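Local coordinates for protein CTP:phosphocholine Cytidylyltransferase (Streptococcus pneumoniae, PDB 1JYK) that catalyses the transfer of a cytidylyl group from CTP to phosphocholine, giving CDP-choline and pyrophosphate, at residues N45-L50 and G79-Q84; E60-F65 and N128-N133; S142-V147 and S183-P188. All coordinates share one frame; numbering follows the deposited sequence.

Contact 1 of 3, residues N45-L50 and G79-Q84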
loop_
_atom_site.group_PDB
_atom_site.type_symbol
_atom_site.label_atom_id
_atom_site.label_comp_id
_atom_site.label_asym_id
_atom_site.label_seq_id
_atom_site.Cartn_x
_atom_site.Cartn_y
_atom_site.Cartn_z
ATOM N N ASN A 45 12.864 -16.740 5.232
ATOM C CA ASN A 45 13.533 -16.974 3.952
ATOM C C ASN A 45 12.670 -16.583 2.771
ATOM O O ASN A 45 13.014 -16.874 1.627
ATOM C CB ASN A 45 13.906 -18.444 3.801
ATOM C CG ASN A 45 14.954 -18.877 4.789
ATOM O OD1 ASN A 45 14.662 -19.065 5.972
ATOM N ND2 ASN A 45 16.186 -19.038 4.316
ATOM N N THR A 46 11.543 -15.941 3.043
ATOM C CA THR A 46 10.641 -15.524 1.983
ATOM C C THR A 46 10.159 -14.111 2.233
ATOM O O THR A 46 9.734 -13.788 3.340
ATOM C CB THR A 46 9.402 -16.422 1.917
ATOM O OG1 THR A 46 9.807 -17.782 1.773
ATOM C CG2 THR A 46 8.515 -16.023 0.745
ATOM N N PRO A 47 10.246 -13.239 1.215
ATOM C CA PRO A 47 9.771 -11.869 1.432
ATOM C C PRO A 47 8.251 -11.961 1.633
ATOM O O PRO A 47 7.595 -12.818 1.033
ATOM C CB PRO A 47 10.166 -11.141 0.146
ATOM C CG PRO A 47 10.337 -12.226 -0.874
ATOM C CD PRO A 47 10.783 -13.444 -0.141
ATOM N N LYS A 48 7.687 -11.101 2.471
ATOM C CA LYS A 48 6.258 -11.195 2.729
ATOM C C LYS A 48 5.360 -11.100 1.496
ATOM O O LYS A 48 4.295 -11.717 1.468
ATOM C CB LYS A 48 5.835 -10.174 3.793
ATOM C CG LYS A 48 5.868 -8.743 3.363
ATOM C CD LYS A 48 5.706 -7.838 4.569
ATOM C CE LYS A 48 5.718 -6.379 4.154
ATOM N NZ LYS A 48 5.104 -5.516 5.193
ATOM N N ALA A 49 5.782 -10.356 0.475
ATOM C CA ALA A 49 4.974 -10.225 -0.741
ATOM C C ALA A 49 4.895 -11.548 -1.496
ATOM O O ALA A 49 3.988 -11.758 -2.308
ATOM C CB ALA A 49 5.553 -9.143 -1.658
ATOM N N LEU A 50 5.842 -12.439 -1.221
ATOM C CA LEU A 50 5.880 -13.728 -1.904
ATOM C C LEU A 50 5.431 -14.918 -1.046
ATOM O O LEU A 50 5.552 -16.075 -1.459
ATOM C CB LEU A 50 7.281 -13.965 -2.479
ATOM C CG LEU A 50 7.718 -12.929 -3.531
ATOM C CD1 LEU A 50 9.085 -13.316 -4.070
ATOM C CD2 LEU A 50 6.706 -12.845 -4.674
ATOM N N GLY A 79 13.371 -5.030 -1.799
ATOM C CA GLY A 79 14.537 -4.805 -0.965
ATOM C C GLY A 79 14.991 -6.116 -0.357
ATOM O O GLY A 79 15.930 -6.753 -0.848
ATOM N N TYR A 80 14.308 -6.520 0.709
ATOM C CA TYR A 80 14.597 -7.763 1.410
ATOM C C TYR A 80 14.357 -8.954 0.471
ATOM O O TYR A 80 13.259 -9.105 -0.069
ATOM C CB TYR A 80 13.684 -7.863 2.633
ATOM C CG TYR A 80 13.846 -9.128 3.433
ATOM C CD1 TYR A 80 12.765 -9.991 3.634
ATOM C CD2 TYR A 80 15.071 -9.462 4.005
ATOM C CE1 TYR A 80 12.901 -11.151 4.387
ATOM C CE2 TYR A 80 15.220 -10.619 4.759
ATOM C CZ TYR A 80 14.132 -11.461 4.945
ATOM O OH TYR A 80 14.273 -12.614 5.683
ATOM N N LEU A 81 15.383 -9.787 0.280
ATOM C CA LEU A 81 15.304 -10.966 -0.601
ATOM C C LEU A 81 14.752 -10.634 -1.995
ATOM O O LEU A 81 14.017 -11.425 -2.600
ATOM C CB LEU A 81 14.447 -12.064 0.053
ATOM C CG LEU A 81 14.854 -12.513 1.466
ATOM C CD1 LEU A 81 13.847 -13.515 2.012
ATOM C CD2 LEU A 81 16.243 -13.127 1.425
ATOM N N LYS A 82 15.141 -9.470 -2.511
ATOM C CA LYS A 82 14.668 -8.998 -3.806
ATOM C C LYS A 82 14.851 -9.941 -4.992
ATOM O O LYS A 82 14.056 -9.906 -5.939
ATOM C CB LYS A 82 15.305 -7.646 -4.129
ATOM C CG LYS A 82 16.783 -7.713 -4.423
ATOM C CD LYS A 82 17.329 -6.330 -4.741
ATOM C CE LYS A 82 18.772 -6.405 -5.185
ATOM N NZ LYS A 82 19.615 -6.955 -4.096
ATOM N N GLU A 83 15.876 -10.789 -4.948
ATOM C CA GLU A 83 16.124 -11.706 -6.058
ATOM C C GLU A 83 14.972 -12.687 -6.306
ATOM O O GLU A 83 14.854 -13.258 -7.389
ATOM C CB GLU A 83 17.439 -12.471 -5.841
ATOM C CG GLU A 83 17.474 -13.348 -4.595
ATOM C CD GLU A 83 17.774 -12.573 -3.313
ATOM O OE1 GLU A 83 18.179 -11.389 -3.392
ATOM O OE2 GLU A 83 17.600 -13.159 -2.220
ATOM N N GLN A 84 14.110 -12.871 -5.313
ATOM C CA GLN A 84 12.986 -13.780 -5.484
ATOM C C GLN A 84 11.888 -13.160 -6.342
ATOM O O GLN A 84 11.000 -13.865 -6.822
ATOM C CB GLN A 84 12.432 -14.202 -4.118
ATOM C CG GLN A 84 13.403 -15.102 -3.344
ATOM C CD GLN A 84 12.806 -15.706 -2.087
ATOM O OE1 GLN A 84 11.616 -16.033 -2.037
ATOM N NE2 GLN A 84 13.636 -15.867 -1.061
HETATM O O HOH W 1 11.100 -18.267 -0.467
#
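Gln84 meets Leu50, Pro47 and Asn45 in turn from CB to its tip. Its CB lies 3.5 Å from CD1 of Leu50. CG turns away from the Gln84 carbonyl carbon (chi1 -69°), and the chain runs on extended toward Pro47. There the amide passes the proline ring, with OE1 3.3 Å from Pro47 CD. At the tip, NE2 donates to Asn45 O at 2.9 Å. The bond is nearly straight, 167° at the hydrogen, and the oxygen lies in the plane of the Gln84 amide. One ordered water fixes the other end of the amide. It donates to Gln84 OE1 at 2.8 Å and to Asn45 O, and it accepts from Thr46 OG1. NE2 holds the loop directly and OE1 through the water.

The loop belongs to the Gly-X-Gly-Thr-Arg...Pro-Lys signature of the nucleotidyltransferase family, with Pro47 and Lys48 as its closing pair. It faces a type II beta turn running from Gly79 to Lys82. Leu81 is the third residue of that turn and points at the loop, placing CD1 3.4 Å from Asn45 C. Its CG sits over the centre of the Tyr80 ring, so the leucine is held between that ring and the loop. Pro47 CB rests 3.7 Å from Tyr80 O. The Tyr80 hydroxyl is hydrogen-bonded to Thr43 O, two residues before Asn45.

Contact 2 of 3, residues E60-F65 and N128-N133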
loop_
_atom_site.group_PDB
_atom_site.type_symbol
_atom_site.label_atom_id
_atom_site.label_comp_id
_atom_site.label_asym_id
_atom_site.label_seq_id
_atom_site.Cartn_x
_atom_site.Cartn_y
_atom_site.Cartn_z
ATOM N N GLU A 60 0.945 -11.938 -6.463
ATOM C CA GLU A 60 0.388 -12.361 -7.748
ATOM C C GLU A 60 -1.122 -12.113 -7.811
ATOM O O GLU A 60 -1.653 -11.745 -8.856
ATOM C CB GLU A 60 0.702 -13.838 -8.006
ATOM C CG GLU A 60 2.158 -14.063 -8.389
ATOM C CD GLU A 60 2.458 -15.482 -8.850
ATOM O OE1 GLU A 60 1.522 -16.304 -8.960
ATOM O OE2 GLU A 60 3.644 -15.771 -9.103
ATOM N N TYR A 61 -1.818 -12.308 -6.696
ATOM C CA TYR A 61 -3.255 -12.059 -6.674
ATOM C C TYR A 61 -3.508 -10.587 -6.986
ATOM O O TYR A 61 -4.427 -10.249 -7.724
ATOM C CB TYR A 61 -3.839 -12.376 -5.296
ATOM C CG TYR A 61 -3.898 -13.848 -4.960
ATOM C CD1 TYR A 61 -2.931 -14.433 -4.143
ATOM C CD2 TYR A 61 -4.950 -14.648 -5.417
ATOM C CE1 TYR A 61 -3.008 -15.775 -3.783
ATOM C CE2 TYR A 61 -5.037 -15.998 -5.062
ATOM C CZ TYR A 61 -4.064 -16.552 -4.245
ATOM O OH TYR A 61 -4.142 -17.873 -3.879
ATOM N N GLN A 62 -2.683 -9.715 -6.413
ATOM C CA GLN A 62 -2.818 -8.277 -6.618
ATOM C C GLN A 62 -2.493 -7.873 -8.051
ATOM O O GLN A 62 -3.257 -7.142 -8.681
ATOM C CB GLN A 62 -1.909 -7.515 -5.648
ATOM C CG GLN A 62 -2.144 -7.857 -4.174
ATOM C CD GLN A 62 -1.164 -7.149 -3.244
ATOM O OE1 GLN A 62 -0.045 -6.804 -3.637
ATOM N NE2 GLN A 62 -1.584 -6.926 -2.004
ATOM N N ILE A 63 -1.355 -8.344 -8.562
ATOM C CA ILE A 63 -0.932 -8.037 -9.930
ATOM C C ILE A 63 -1.996 -8.468 -10.955
ATOM O O ILE A 63 -2.304 -7.730 -11.896
ATOM C CB ILE A 63 0.418 -8.740 -10.269
ATOM C CG1 ILE A 63 1.572 -8.050 -9.530
ATOM C CG2 ILE A 63 0.690 -8.674 -11.764
ATOM C CD1 ILE A 63 2.848 -8.878 -9.479
ATOM N N GLU A 64 -2.568 -9.654 -10.762
ATOM C CA GLU A 64 -3.583 -10.157 -11.686
ATOM C C GLU A 64 -4.868 -9.325 -11.635
ATOM O O GLU A 64 -5.489 -9.082 -12.670
ATOM C CB GLU A 64 -3.855 -11.638 -11.405
ATOM C CG GLU A 64 -2.762 -12.515 -11.996
ATOM C CD GLU A 64 -2.835 -13.965 -11.569
ATOM O OE1 GLU A 64 -1.765 -14.607 -11.496
ATOM O OE2 GLU A 64 -3.945 -14.472 -11.318
ATOM N N PHE A 65 -5.252 -8.878 -10.440
ATOM C CA PHE A 65 -6.443 -8.042 -10.286
ATOM C C PHE A 65 -6.229 -6.761 -11.076
ATOM O O PHE A 65 -7.114 -6.295 -11.789
ATOM C CB PHE A 65 -6.661 -7.678 -8.814
ATOM C CG PHE A 65 -7.611 -8.592 -8.087
ATOM C CD1 PHE A 65 -7.775 -8.481 -6.709
ATOM C CD2 PHE A 65 -8.346 -9.558 -8.770
ATOM C CE1 PHE A 65 -8.654 -9.314 -6.024
ATOM C CE2 PHE A 65 -9.225 -10.394 -8.092
ATOM C CZ PHE A 65 -9.378 -10.272 -6.718
ATOM N N ASN A 128 -1.386 -7.890 2.071
ATOM C CA ASN A 128 -2.828 -7.990 2.214
ATOM C C ASN A 128 -3.360 -8.930 1.149
ATOM O O ASN A 128 -2.825 -8.991 0.041
ATOM C CB ASN A 128 -3.488 -6.626 2.016
ATOM C CG ASN A 128 -3.302 -5.709 3.206
ATOM O OD1 ASN A 128 -3.160 -6.168 4.338
ATOM N ND2 ASN A 128 -3.294 -4.406 2.954
ATOM N N TYR A 129 -4.401 -9.672 1.486
ATOM C CA TYR A 129 -5.031 -10.552 0.521
ATOM C C TYR A 129 -6.336 -9.850 0.146
ATOM O O TYR A 129 -7.150 -9.530 1.019
ATOM C CB TYR A 129 -5.333 -11.918 1.133
ATOM C CG TYR A 129 -6.037 -12.842 0.166
ATOM C CD1 TYR A 129 -7.429 -12.962 0.169
ATOM C CD2 TYR A 129 -5.312 -13.579 -0.771
ATOM C CE1 TYR A 129 -8.082 -13.792 -0.738
ATOM C CE2 TYR A 129 -5.953 -14.411 -1.682
ATOM C CZ TYR A 129 -7.336 -14.513 -1.659
ATOM O OH TYR A 129 -7.966 -15.349 -2.550
ATOM N N LEU A 130 -6.535 -9.603 -1.142
ATOM C CA LEU A 130 -7.741 -8.922 -1.601
ATOM C C LEU A 130 -8.829 -9.901 -2.032
ATOM O O LEU A 130 -8.672 -10.610 -3.028
ATOM C CB LEU A 130 -7.395 -7.979 -2.761
ATOM C CG LEU A 130 -6.162 -7.094 -2.534
ATOM C CD1 LEU A 130 -5.809 -6.354 -3.798
ATOM C CD2 LEU A 130 -6.436 -6.120 -1.409
ATOM N N PHE A 131 -9.926 -9.943 -1.281
ATOM C CA PHE A 131 -11.034 -10.834 -1.611
ATOM C C PHE A 131 -11.870 -10.291 -2.767
ATOM O O PHE A 131 -12.567 -11.041 -3.443
ATOM C CB PHE A 131 -11.932 -11.046 -0.391
ATOM C CG PHE A 131 -11.468 -12.146 0.514
ATOM C CD1 PHE A 131 -11.812 -13.472 0.254
ATOM C CD2 PHE A 131 -10.668 -11.864 1.618
ATOM C CE1 PHE A 131 -11.363 -14.501 1.083
ATOM C CE2 PHE A 131 -10.216 -12.882 2.448
ATOM C CZ PHE A 131 -10.564 -14.204 2.181
ATOM N N LYS A 132 -11.800 -8.984 -2.996
ATOM C CA LYS A 132 -12.563 -8.363 -4.067
ATOM C C LYS A 132 -11.690 -7.424 -4.885
ATOM O O LYS A 132 -10.773 -6.806 -4.337
ATOM C CB LYS A 132 -13.742 -7.585 -3.476
ATOM C CG LYS A 132 -14.797 -8.463 -2.814
ATOM C CD LYS A 132 -16.182 -8.208 -3.391
ATOM C CE LYS A 132 -16.884 -7.072 -2.662
ATOM N NZ LYS A 132 -18.176 -6.691 -3.311
ATOM N N ASN A 133 -11.974 -7.332 -6.190
ATOM C CA ASN A 133 -11.234 -6.443 -7.088
ATOM C C ASN A 133 -11.866 -5.053 -7.194
ATOM O O ASN A 133 -12.767 -4.749 -7.960
ATOM C CB ASN A 133 -11.065 -7.024 -8.482
ATOM C CG ASN A 133 -10.023 -6.263 -9.288
ATOM O OD1 ASN A 133 -9.497 -5.239 -8.835
ATOM N ND2 ASN A 133 -9.720 -6.756 -10.483
HETATM O O HOH W 2 -7.452 -18.017 -3.518
#
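Tyr61 and Tyr129 form a T-shaped aromatic pair. The edge of Tyr129 points at the face of Tyr61, with CE2 of Tyr129 over the centre of that ring. The centroids are 5.0 Å apart and the planes stand at 73°. Phe65 makes the other ring contact. Asn133 CB lies 3.7 Å from the centroid of the Phe65 ring, almost on the ring normal, a CH-pi contact. The Asn133 amide continues over the CG end of the ring, toward Phe65 CB, stacked with the planes 17° apart. Leu130 meets Phe65 at the ring edge instead, with Leu130 CB 3.7 Å from Phe65 CE1. Apolar contact extends to Gln62, whose CG is 4.0 Å from Leu130 CD1.

Two direct hydrogen bonds cross the contact. Asn133 ND2 donates to Phe65 O at 3.0 Å, meeting this helix carbonyl from the side and tilted out of its plane. CG of Asn133 stands opposite its own backbone N (chi1 -166°), which carries the amide across the ring to that carbonyl. Gln62 NE2 to Asn128 O is weak, at 3.2 Å; the main partner of NE2 is Asp125 O. A water bonds to Tyr129 OH and, weakly, to Tyr61 OH. The Tyr61 hydroxyl is also bonded to Val53 O.

The contact joins helix 58-68, which lies in the chain between the parallel strands 27-32 and 74-78 of the nucleotide-binding fold, to the separate antiparallel pair 128-130/234-236. The axes of its 60-65 part and of strand 128-130 come within 8.4 Å. Helix 240-250 packs on Tyr129 and Phe131. Helix 87-92 touches Glu60 and Ile63.

Contact 3 of 3, residues S142-V147 and S183-P188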
loop_
_atom_site.group_PDB
_atom_site.type_symbol
_atom_site.label_atom_id
_atom_site.label_comp_id
_atom_site.label_asym_id
_atom_site.label_seq_id
_atom_site.Cartn_x
_atom_site.Cartn_y
_atom_site.Cartn_z
ATOM N N SER A 142 -8.250 11.432 -5.538
ATOM C CA SER A 142 -7.460 10.661 -4.582
ATOM C C SER A 142 -8.423 9.928 -3.656
ATOM O O SER A 142 -9.366 10.528 -3.119
ATOM C CB SER A 142 -6.538 11.590 -3.793
ATOM O OG SER A 142 -5.672 12.273 -4.679
ATOM N N THR A 143 -8.175 8.636 -3.464
ATOM C CA THR A 143 -9.061 7.807 -2.661
ATOM C C THR A 143 -8.361 6.813 -1.746
ATOM O O THR A 143 -7.329 6.235 -2.101
ATOM C CB THR A 143 -9.997 6.978 -3.582
ATOM O OG1 THR A 143 -10.717 7.856 -4.450
ATOM C CG2 THR A 143 -10.973 6.150 -2.771
ATOM N N TYR A 144 -8.940 6.625 -0.566
ATOM C CA TYR A 144 -8.451 5.646 0.384
ATOM C C TYR A 144 -9.537 4.579 0.374
ATOM O O TYR A 144 -10.699 4.893 0.643
ATOM C CB TYR A 144 -8.379 6.224 1.798
ATOM C CG TYR A 144 -7.068 6.871 2.151
ATOM C CD1 TYR A 144 -5.893 6.135 2.198
ATOM C CD2 TYR A 144 -7.005 8.231 2.440
ATOM C CE1 TYR A 144 -4.682 6.736 2.525
ATOM C CE2 TYR A 144 -5.802 8.842 2.768
ATOM C CZ TYR A 144 -4.647 8.091 2.809
ATOM O OH TYR A 144 -3.462 8.693 3.141
ATOM N N PHE A 145 -9.187 3.340 0.037
ATOM C CA PHE A 145 -10.166 2.257 0.066
ATOM C C PHE A 145 -10.026 1.728 1.485
ATOM O O PHE A 145 -9.021 1.105 1.828
ATOM C CB PHE A 145 -9.818 1.206 -0.986
ATOM C CG PHE A 145 -10.004 1.701 -2.387
ATOM C CD1 PHE A 145 -11.151 1.380 -3.108
ATOM C CD2 PHE A 145 -9.060 2.540 -2.968
ATOM C CE1 PHE A 145 -11.362 1.893 -4.392
ATOM C CE2 PHE A 145 -9.257 3.059 -4.248
ATOM C CZ PHE A 145 -10.414 2.735 -4.961
ATOM N N SER A 146 -11.042 2.001 2.307
ATOM C CA SER A 146 -11.018 1.659 3.724
ATOM C C SER A 146 -12.010 0.636 4.279
ATOM O O SER A 146 -13.208 0.702 4.003
ATOM C CB SER A 146 -11.176 2.951 4.529
ATOM O OG SER A 146 -11.210 2.688 5.918
ATOM N N VAL A 147 -11.500 -0.297 5.078
ATOM C CA VAL A 147 -12.344 -1.294 5.719
ATOM C C VAL A 147 -12.472 -0.870 7.185
ATOM O O VAL A 147 -11.586 -0.196 7.726
ATOM C CB VAL A 147 -11.722 -2.724 5.682
ATOM C CG1 VAL A 147 -11.739 -3.277 4.257
ATOM C CG2 VAL A 147 -10.305 -2.694 6.237
ATOM N N SER A 183 -4.816 2.627 -1.895
ATOM C CA SER A 183 -5.184 4.024 -2.078
ATOM C C SER A 183 -4.818 4.454 -3.494
ATOM O O SER A 183 -3.976 3.827 -4.138
ATOM C CB SER A 183 -4.460 4.909 -1.049
ATOM O OG SER A 183 -3.044 4.843 -1.174
ATOM N N PHE A 184 -5.463 5.508 -3.982
ATOM C CA PHE A 184 -5.198 6.034 -5.316
ATOM C C PHE A 184 -4.960 7.534 -5.204
ATOM O O PHE A 184 -5.608 8.208 -4.405
ATOM C CB PHE A 184 -6.383 5.772 -6.246
ATOM C CG PHE A 184 -6.247 6.422 -7.593
ATOM C CD1 PHE A 184 -5.511 5.806 -8.610
ATOM C CD2 PHE A 184 -6.833 7.661 -7.846
ATOM C CE1 PHE A 184 -5.360 6.415 -9.857
ATOM C CE2 PHE A 184 -6.689 8.277 -9.087
ATOM C CZ PHE A 184 -5.950 7.654 -10.094
ATOM N N TRP A 185 -4.041 8.054 -6.007
ATOM C CA TRP A 185 -3.716 9.475 -5.953
ATOM C C TRP A 185 -3.778 10.145 -7.309
ATOM O O TRP A 185 -3.150 9.673 -8.261
ATOM C CB TRP A 185 -2.328 9.639 -5.330
ATOM C CG TRP A 185 -2.297 8.951 -4.027
ATOM C CD1 TRP A 185 -1.923 7.657 -3.787
ATOM C CD2 TRP A 185 -2.845 9.450 -2.801
ATOM N NE1 TRP A 185 -2.225 7.314 -2.489
ATOM C CE2 TRP A 185 -2.789 8.392 -1.860
ATOM C CE3 TRP A 185 -3.393 10.680 -2.406
ATOM C CZ2 TRP A 185 -3.260 8.534 -0.548
ATOM C CZ3 TRP A 185 -3.854 10.822 -1.107
ATOM C CH2 TRP A 185 -3.785 9.751 -0.191
ATOM N N ASP A 186 -4.544 11.231 -7.403
ATOM C CA ASP A 186 -4.648 11.957 -8.663
ATOM C C ASP A 186 -3.421 12.857 -8.841
ATOM O O ASP A 186 -2.620 13.023 -7.912
ATOM C CB ASP A 186 -5.948 12.775 -8.736
ATOM C CG ASP A 186 -6.069 13.793 -7.626
ATOM O OD1 ASP A 186 -5.046 14.370 -7.222
ATOM O OD2 ASP A 186 -7.200 14.014 -7.154
ATOM N N ALA A 187 -3.267 13.419 -10.039
ATOM C CA ALA A 187 -2.116 14.261 -10.362
ATOM C C ALA A 187 -1.959 15.500 -9.473
ATOM O O ALA A 187 -0.883 15.749 -8.931
ATOM C CB ALA A 187 -2.171 14.658 -11.829
ATOM N N PRO A 188 -3.018 16.309 -9.330
ATOM C CA PRO A 188 -2.881 17.493 -8.479
ATOM C C PRO A 188 -2.456 17.149 -7.049
ATOM O O PRO A 188 -1.628 17.846 -6.455
ATOM C CB PRO A 188 -4.268 18.131 -8.521
ATOM C CG PRO A 188 -4.887 17.615 -9.771
ATOM C CD PRO A 188 -4.352 16.230 -9.949
#
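Thr143 and Phe184 are an antiparallel hydrogen-bonded pair. Thr143 N donates to Phe184 O at 2.8 Å, and Phe184 N returns a bond of 2.7 Å to Thr143 O. Tyr144 and Ser183 follow as a non-hydrogen-bonded pair. The short strand axes are 4.5 Å apart and run at 177°. This is an inner part of the mixed central sheet: strand 121-125 lies beyond 182-185, and strand 224-228 beyond 142-149.

On the sheet face that carries Tyr144 and Ser183, Trp185 directs an edge at the face of the Tyr144 ring. The planes are nearly perpendicular, at 86°, and Trp185 CH2 comes within 3.5 Å of Tyr144 CZ. The indole NE1 donates to Ser183 OG at 2.9 Å. OG takes the position between its own backbone N and carbonyl carbon (chi1 61°), where it meets the indole, and the bond, a little out of the indole plane, would limit rotation of the ring. Val215 of helix 213-216 touches both Tyr144 and Trp185. On the other face, with Thr143 and Phe184, the Phe145 ring turns its edge to Phe184 CB.

Where strand 182-185 ends, Asp186 N donates to Ser142 OG at 3.1 Å. Ser142 N in turn bonds to Asp186 OD2 at 3.2 Å, approaching from above the carboxylate plane. Asp186 is the N-cap of helix 187-201, and its OD1 and Ser142 OG both bond to Thr189 OG1. The start of the helix is thereby tied to the sheet. The Ser142 N-H and the helix start that Asp186 caps would be expected to stabilise a negative charge on this carboxylate.

Contacts 1 and 2 are neighbours: their centres are 18 Å apart and their nearest atoms about 5 Å. Their segments alternate along the chain. Lys48 of contact 1 forms a salt bridge with Asp127, the residue just before 128-133. In related nucleotidyltransferases the signature loop binds nucleotide phosphates and an aspartate near this position holds magnesium, so contact 1, and the Asn128 end of contact 2, probably lie near the CTP site. Contact 3 follows contact 2 in sequence, through the connection from strand 128-130 to strand 142-149. Their centres are 17 Å apart, with about 8 Å between nearest atoms. Contacts 1 and 3, 27 Å apart between centres, lie on opposite sides of the chain's centre.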